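PDB 5XBN: Wss1p from Saccharomyces cerevisiae FostersO, which acts as a zinc-dependent endopeptidase on DNA-binding proteins, helping to repair toxic DNA-protein cross-links such as trapped topoisomerase 1. Local coordinates for residues A[51-65]-A[109-121]. Numbering follows the deposited sequence.
Sequences IAHKVSYLMKENHFK and IMGTMLHELTHNL. With ZN (zinc ion), chain B.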
loop_
_atom_site.group_PDB
_atom_site.type_symbol
_atom_site.label_atom_id
_atom_site.label_comp_id
_atom_site.label_asym_id
_atom_site.label_seq_id
_atom_site.Cartn_x
_atom_site.Cartn_y
_atom_site.Cartn_z
ATOM N N ILE A 51 -5.555 1.740 4.447
ATOM C CA ILE A 51 -4.808 0.726 3.694
ATOM C C ILE A 51 -3.966 -0.114 4.653
ATOM O O ILE A 51 -4.000 -1.349 4.622
ATOM C CB ILE A 51 -3.881 1.370 2.635
ATOM C CG1 ILE A 51 -4.687 2.064 1.538
ATOM C CG2 ILE A 51 -2.924 0.317 2.026
ATOM C CD1 ILE A 51 -5.315 1.117 0.550
ATOM N N ALA A 52 -3.234 0.571 5.530
ATOM C CA ALA A 52 -2.382 -0.088 6.526
ATOM C C ALA A 52 -3.179 -1.036 7.405
ATOM O O ALA A 52 -2.771 -2.155 7.654
ATOM C CB ALA A 52 -1.675 0.945 7.387
ATOM N N HIS A 53 -4.324 -0.572 7.882
ATOM C CA HIS A 53 -5.186 -1.398 8.712
ATOM C C HIS A 53 -5.681 -2.609 7.945
ATOM O O HIS A 53 -5.634 -3.741 8.436
ATOM C CB HIS A 53 -6.374 -0.572 9.221
ATOM C CG HIS A 53 -7.406 -1.377 9.939
ATOM N ND1 HIS A 53 -7.107 -2.162 11.029
ATOM C CD2 HIS A 53 -8.735 -1.521 9.723
ATOM C CE1 HIS A 53 -8.207 -2.753 11.461
ATOM N NE2 HIS A 53 -9.208 -2.383 10.683
ATOM N N LYS A 54 -6.146 -2.375 6.725
ATOM C CA LYS A 54 -6.797 -3.444 5.982
ATOM C C LYS A 54 -5.821 -4.571 5.631
ATOM O O LYS A 54 -6.243 -5.723 5.553
ATOM C CB LYS A 54 -7.449 -2.907 4.720
ATOM C CG LYS A 54 -8.779 -2.198 5.000
ATOM C CD LYS A 54 -9.405 -1.682 3.719
ATOM C CE LYS A 54 -10.609 -2.535 3.325
ATOM N NZ LYS A 54 -11.120 -2.168 1.980
ATOM N N VAL A 55 -4.539 -4.254 5.431
ATOM C CA VAL A 55 -3.561 -5.319 5.113
ATOM C C VAL A 55 -2.868 -5.935 6.316
ATOM O O VAL A 55 -1.939 -6.721 6.158
ATOM C CB VAL A 55 -2.421 -4.843 4.178
ATOM C CG1 VAL A 55 -2.961 -4.517 2.853
ATOM C CG2 VAL A 55 -1.621 -3.679 4.773
ATOM N N SER A 56 -3.319 -5.596 7.515
ATOM C CA SER A 56 -2.603 -6.025 8.716
ATOM C C SER A 56 -2.588 -7.546 8.877
ATOM O O SER A 56 -1.558 -8.165 9.210
ATOM C CB SER A 56 -3.222 -5.359 9.955
ATOM O OG SER A 56 -4.582 -5.726 10.112
ATOM N N TYR A 57 -3.728 -8.165 8.617
ATOM C CA TYR A 57 -3.849 -9.602 8.822
ATOM C C TYR A 57 -2.979 -10.366 7.824
ATOM O O TYR A 57 -2.312 -11.343 8.183
ATOM C CB TYR A 57 -5.319 -10.017 8.683
ATOM C CG TYR A 57 -5.640 -11.389 9.239
ATOM C CD1 TYR A 57 -5.518 -12.524 8.448
ATOM C CD2 TYR A 57 -6.084 -11.544 10.549
ATOM C CE1 TYR A 57 -5.828 -13.784 8.943
ATOM C CE2 TYR A 57 -6.401 -12.807 11.053
ATOM C CZ TYR A 57 -6.266 -13.918 10.242
ATOM O OH TYR A 57 -6.575 -15.178 10.718
ATOM N N LEU A 58 -2.999 -9.911 6.574
ATOM C CA LEU A 58 -2.222 -10.530 5.498
ATOM C C LEU A 58 -0.732 -10.416 5.806
ATOM O O LEU A 58 0.029 -11.367 5.637
ATOM C CB LEU A 58 -2.552 -9.868 4.150
ATOM C CG LEU A 58 -1.890 -10.440 2.886
ATOM C CD1 LEU A 58 -2.442 -11.810 2.561
ATOM C CD2 LEU A 58 -2.075 -9.505 1.714
HETATM N N MSE A 59 -0.314 -9.246 6.275
HETATM C CA MSE A 59 1.083 -9.079 6.635
HETATM C C MSE A 59 1.459 -10.004 7.792
HETATM O O MSE A 59 2.551 -10.567 7.791
HETATM C CB MSE A 59 1.384 -7.620 6.979
HETATM C CG MSE A 59 1.333 -6.728 5.741
HETATM SE SE MSE A 59 1.797 -4.867 6.109
HETATM C CE MSE A 59 3.694 -5.088 6.551
ATOM N N LYS A 60 0.570 -10.181 8.766
ATOM C CA LYS A 60 0.877 -11.107 9.861
ATOM C C LYS A 60 1.052 -12.534 9.330
ATOM O O LYS A 60 2.014 -13.235 9.704
ATOM C CB LYS A 60 -0.199 -11.073 10.943
ATOM C CG LYS A 60 0.075 -12.070 12.069
ATOM C CD LYS A 60 -0.880 -11.901 13.229
ATOM C CE LYS A 60 -0.198 -12.268 14.544
ATOM N NZ LYS A 60 0.993 -11.406 14.806
ATOM N N GLU A 61 0.149 -12.941 8.440
ATOM C CA GLU A 61 0.176 -14.289 7.853
ATOM C C GLU A 61 1.451 -14.557 7.068
ATOM O O GLU A 61 1.949 -15.693 7.032
ATOM C CB GLU A 61 -1.022 -14.501 6.918
ATOM C CG GLU A 61 -2.329 -14.799 7.598
ATOM C CD GLU A 61 -3.397 -15.257 6.615
ATOM O OE1 GLU A 61 -3.227 -15.062 5.386
ATOM O OE2 GLU A 61 -4.405 -15.824 7.071
ATOM N N ASN A 62 1.969 -13.520 6.412
ATOM C CA ASN A 62 3.133 -13.680 5.557
ATOM C C ASN A 62 4.447 -13.222 6.195
ATOM O O ASN A 62 5.491 -13.224 5.542
ATOM C CB ASN A 62 2.905 -12.940 4.238
ATOM C CG ASN A 62 1.875 -13.625 3.375
ATOM O OD1 ASN A 62 2.203 -14.557 2.646
ATOM N ND2 ASN A 62 0.611 -13.193 3.467
ATOM N N HIS A 63 4.381 -12.840 7.465
ATOM C CA HIS A 63 5.548 -12.342 8.198
ATOM C C HIS A 63 6.177 -11.128 7.527
ATOM O O HIS A 63 7.394 -10.949 7.576
ATOM C CB HIS A 63 6.592 -13.456 8.361
ATOM C CG HIS A 63 5.997 -14.775 8.742
ATOM N ND1 HIS A 63 5.231 -14.944 9.876
ATOM C CD2 HIS A 63 6.042 -15.985 8.136
ATOM C CE1 HIS A 63 4.830 -16.200 9.952
ATOM N NE2 HIS A 63 5.311 -16.856 8.911
ATOM N N PHE A 64 5.344 -10.282 6.918
ATOM C CA PHE A 64 5.805 -9.057 6.287
ATOM C C PHE A 64 5.959 -7.953 7.316
ATOM O O PHE A 64 5.097 -7.787 8.191
ATOM C CB PHE A 64 4.820 -8.567 5.219
ATOM C CG PHE A 64 4.759 -9.415 3.973
ATOM C CD1 PHE A 64 5.835 -10.194 3.563
ATOM C CD2 PHE A 64 3.606 -9.405 3.191
ATOM C CE1 PHE A 64 5.747 -10.953 2.399
ATOM C CE2 PHE A 64 3.519 -10.152 2.036
ATOM C CZ PHE A 64 4.586 -10.925 1.637
ATOM N N LYS A 65 7.039 -7.188 7.182
ATOM C CA LYS A 65 7.263 -5.971 7.981
ATOM C C LYS A 65 7.577 -4.804 7.057
ATOM O O LYS A 65 8.281 -4.981 6.068
ATOM C CB LYS A 65 8.418 -6.164 8.966
ATOM C CG LYS A 65 8.157 -7.210 10.047
ATOM C CD LYS A 65 7.102 -6.732 11.041
ATOM C CE LYS A 65 6.954 -7.718 12.196
ATOM N NZ LYS A 65 5.971 -7.229 13.204
ATOM N N ILE A 109 -5.409 1.408 -5.185
ATOM C CA ILE A 109 -4.334 1.589 -4.219
ATOM C C ILE A 109 -3.997 0.272 -3.511
ATOM O O ILE A 109 -2.829 -0.051 -3.336
ATOM C CB ILE A 109 -4.689 2.666 -3.181
ATOM C CG1 ILE A 109 -4.998 3.985 -3.896
ATOM C CG2 ILE A 109 -3.534 2.858 -2.199
ATOM C CD1 ILE A 109 -5.558 5.062 -2.984
HETATM N N MSE A 110 -5.005 -0.498 -3.113
HETATM C CA MSE A 110 -4.738 -1.773 -2.445
HETATM C C MSE A 110 -3.987 -2.714 -3.378
HETATM O O MSE A 110 -3.134 -3.492 -2.940
HETATM C CB MSE A 110 -6.026 -2.445 -1.973
HETATM C CG MSE A 110 -5.806 -3.827 -1.324
HETATM SE SE MSE A 110 -4.631 -3.773 0.235
HETATM C CE MSE A 110 -5.633 -2.299 1.057
ATOM N N GLY A 111 -4.308 -2.636 -4.669
ATOM C CA GLY A 111 -3.659 -3.491 -5.644
ATOM C C GLY A 111 -2.190 -3.166 -5.721
ATOM O O GLY A 111 -1.343 -4.056 -5.771
ATOM N N THR A 112 -1.888 -1.874 -5.715
ATOM C CA THR A 112 -0.504 -1.420 -5.707
ATOM C C THR A 112 0.195 -1.773 -4.400
ATOM O O THR A 112 1.374 -2.163 -4.392
ATOM C CB THR A 112 -0.440 0.087 -5.952
ATOM O OG1 THR A 112 -0.916 0.346 -7.274
ATOM C CG2 THR A 112 0.995 0.597 -5.814
HETATM N N MSE A 113 -0.523 -1.657 -3.288
HETATM C CA MSE A 113 0.054 -2.050 -2.011
HETATM C C MSE A 113 0.496 -3.511 -2.031
HETATM O O MSE A 113 1.599 -3.833 -1.584
HETATM C CB MSE A 113 -0.932 -1.826 -0.866
HETATM C CG MSE A 113 -0.391 -2.221 0.507
HETATM SE SE MSE A 113 1.171 -1.156 1.078
HETATM C CE MSE A 113 1.421 -1.908 2.858
ATOM N N LEU A 114 -0.346 -4.396 -2.557
ATOM C CA LEU A 114 -0.002 -5.811 -2.584
ATOM C C LEU A 114 1.155 -6.091 -3.549
ATOM O O LEU A 114 2.002 -6.944 -3.275
ATOM C CB LEU A 114 -1.222 -6.655 -2.949
ATOM C CG LEU A 114 -2.395 -6.554 -1.956
ATOM C CD1 LEU A 114 -3.565 -7.419 -2.402
ATOM C CD2 LEU A 114 -1.975 -6.925 -0.557
ATOM N N HIS A 115 1.184 -5.377 -4.671
ATOM C CA HIS A 115 2.321 -5.433 -5.585
ATOM C C HIS A 115 3.607 -5.094 -4.844
ATOM O O HIS A 115 4.614 -5.796 -4.944
ATOM C CB HIS A 115 2.118 -4.454 -6.756
ATOM C CG HIS A 115 3.239 -4.442 -7.757
ATOM N ND1 HIS A 115 3.069 -4.850 -9.067
ATOM C CD2 HIS A 115 4.535 -4.055 -7.651
ATOM C CE1 HIS A 115 4.212 -4.723 -9.717
ATOM N NE2 HIS A 115 5.119 -4.237 -8.884
ATOM N N GLU A 116 3.588 -3.999 -4.099
ATOM C CA GLU A 116 4.813 -3.592 -3.420
ATOM C C GLU A 116 5.193 -4.504 -2.263
ATOM O O GLU A 116 6.371 -4.696 -2.020
ATOM C CB GLU A 116 4.701 -2.148 -2.921
ATOM C CG GLU A 116 4.416 -1.156 -4.056
ATOM C CD GLU A 116 5.448 -1.197 -5.162
ATOM O OE1 GLU A 116 6.608 -1.573 -4.905
ATOM O OE2 GLU A 116 5.105 -0.829 -6.298
ATOM N N LEU A 117 4.209 -5.060 -1.552
ATOM C CA LEU A 117 4.515 -6.045 -0.512
ATOM C C LEU A 117 5.197 -7.271 -1.108
ATOM O O LEU A 117 6.064 -7.867 -0.492
ATOM C CB LEU A 117 3.246 -6.472 0.235
ATOM C CG LEU A 117 2.760 -5.428 1.248
ATOM C CD1 LEU A 117 1.386 -5.827 1.775
ATOM C CD2 LEU A 117 3.784 -5.290 2.395
ATOM N N THR A 118 4.795 -7.648 -2.312
ATOM C CA THR A 118 5.403 -8.803 -2.969
ATOM C C THR A 118 6.909 -8.571 -3.152
ATOM O O THR A 118 7.696 -9.501 -3.050
ATOM C CB THR A 118 4.719 -9.087 -4.326
ATOM O OG1 THR A 118 3.313 -9.299 -4.115
ATOM C CG2 THR A 118 5.297 -10.318 -4.992
ATOM N N HIS A 119 7.297 -7.313 -3.367
ATOM C CA HIS A 119 8.709 -6.944 -3.506
ATOM C C HIS A 119 9.508 -7.018 -2.193
ATOM O O HIS A 119 10.734 -6.882 -2.212
ATOM C CB HIS A 119 8.836 -5.525 -4.090
ATOM C CG HIS A 119 8.592 -5.444 -5.568
ATOM N ND1 HIS A 119 9.171 -6.317 -6.468
ATOM C CD2 HIS A 119 7.840 -4.592 -6.302
ATOM C CE1 HIS A 119 8.781 -6.002 -7.691
ATOM N NE2 HIS A 119 7.978 -4.953 -7.621
ATOM N N ASN A 120 8.841 -7.219 -1.059
ATOM C CA ASN A 120 9.572 -7.576 0.171
ATOM C C ASN A 120 10.316 -8.888 -0.022
ATOM O O ASN A 120 11.365 -9.123 0.594
ATOM C CB ASN A 120 8.627 -7.708 1.378
ATOM C CG ASN A 120 8.292 -6.372 2.014
ATOM O OD1 ASN A 120 8.300 -5.326 1.345
ATOM N ND2 ASN A 120 7.990 -6.396 3.312
ATOM N N LEU A 121 9.769 -9.744 -0.885
ATOM C CA LEU A 121 10.328 -11.076 -1.122
ATOM C C LEU A 121 11.035 -11.205 -2.459
ATOM O O LEU A 121 12.097 -11.829 -2.551
ATOM C CB LEU A 121 9.235 -12.144 -1.070
ATOM C CG LEU A 121 8.559 -12.438 0.264
ATOM C CD1 LEU A 121 7.385 -13.391 0.054
ATOM C CD2 LEU A 121 9.557 -13.030 1.231
HETATM ZN ZN ZN B . 7.048 -4.080 -9.241
HETATM O O HOH W 1 9.003 -8.443 5.222
HETATM O O HOH W 2 7.715 -2.377 -9.955
#
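The zinc-binding HExxH helix of this metalloprotease, 106-118, packs against helix 56-62 and the last turn of the helix before it; the axes of 56-62 and 109-118 come no closer than 12.4 Å and are inclined by 16°. At the N-terminal end of the two segments I51 pushes CD1 between I109 CG2 and the methyl of selenomethionine M110, a tight 3.5 Å from M110 CE. The M110 chain leaves with CG anti to the backbone N (chi1 177°), then bends at both later torsions, which brings SE to 3.2 Å from V55 CG1, the two side chains running alongside one another but pointing opposite ways. M113 lays CG against I51 CG2 and CE against V55 CG2. Further along, L58 and L114 meet methyl to methyl at about a right angle, CD2 to CD2 at 3.4 Å, while M59 CG lies against L117 CD1. The F64 ring follows the Schellman turn at H63: N62 CB sits over the centre of one face, L117 O over the opposite face toward the rim, and L121 CD1 touches the edge at CE1 (3.8 Å). Polar contact comes at the C-terminal end, where N120 ND2 gives a weak, bent bond to K65 O (3.1 Å, 127°) and a water bridges K65 N to the same ND2; N120 OD1 is held by N83. H115 and H119, with H125, bind zinc away from this interface, and E116 is the probable catalytic residue. One weak bond and a water can add little direction, so side-chain packing probably largely sets how the metal-binding helix sits against its neighbour.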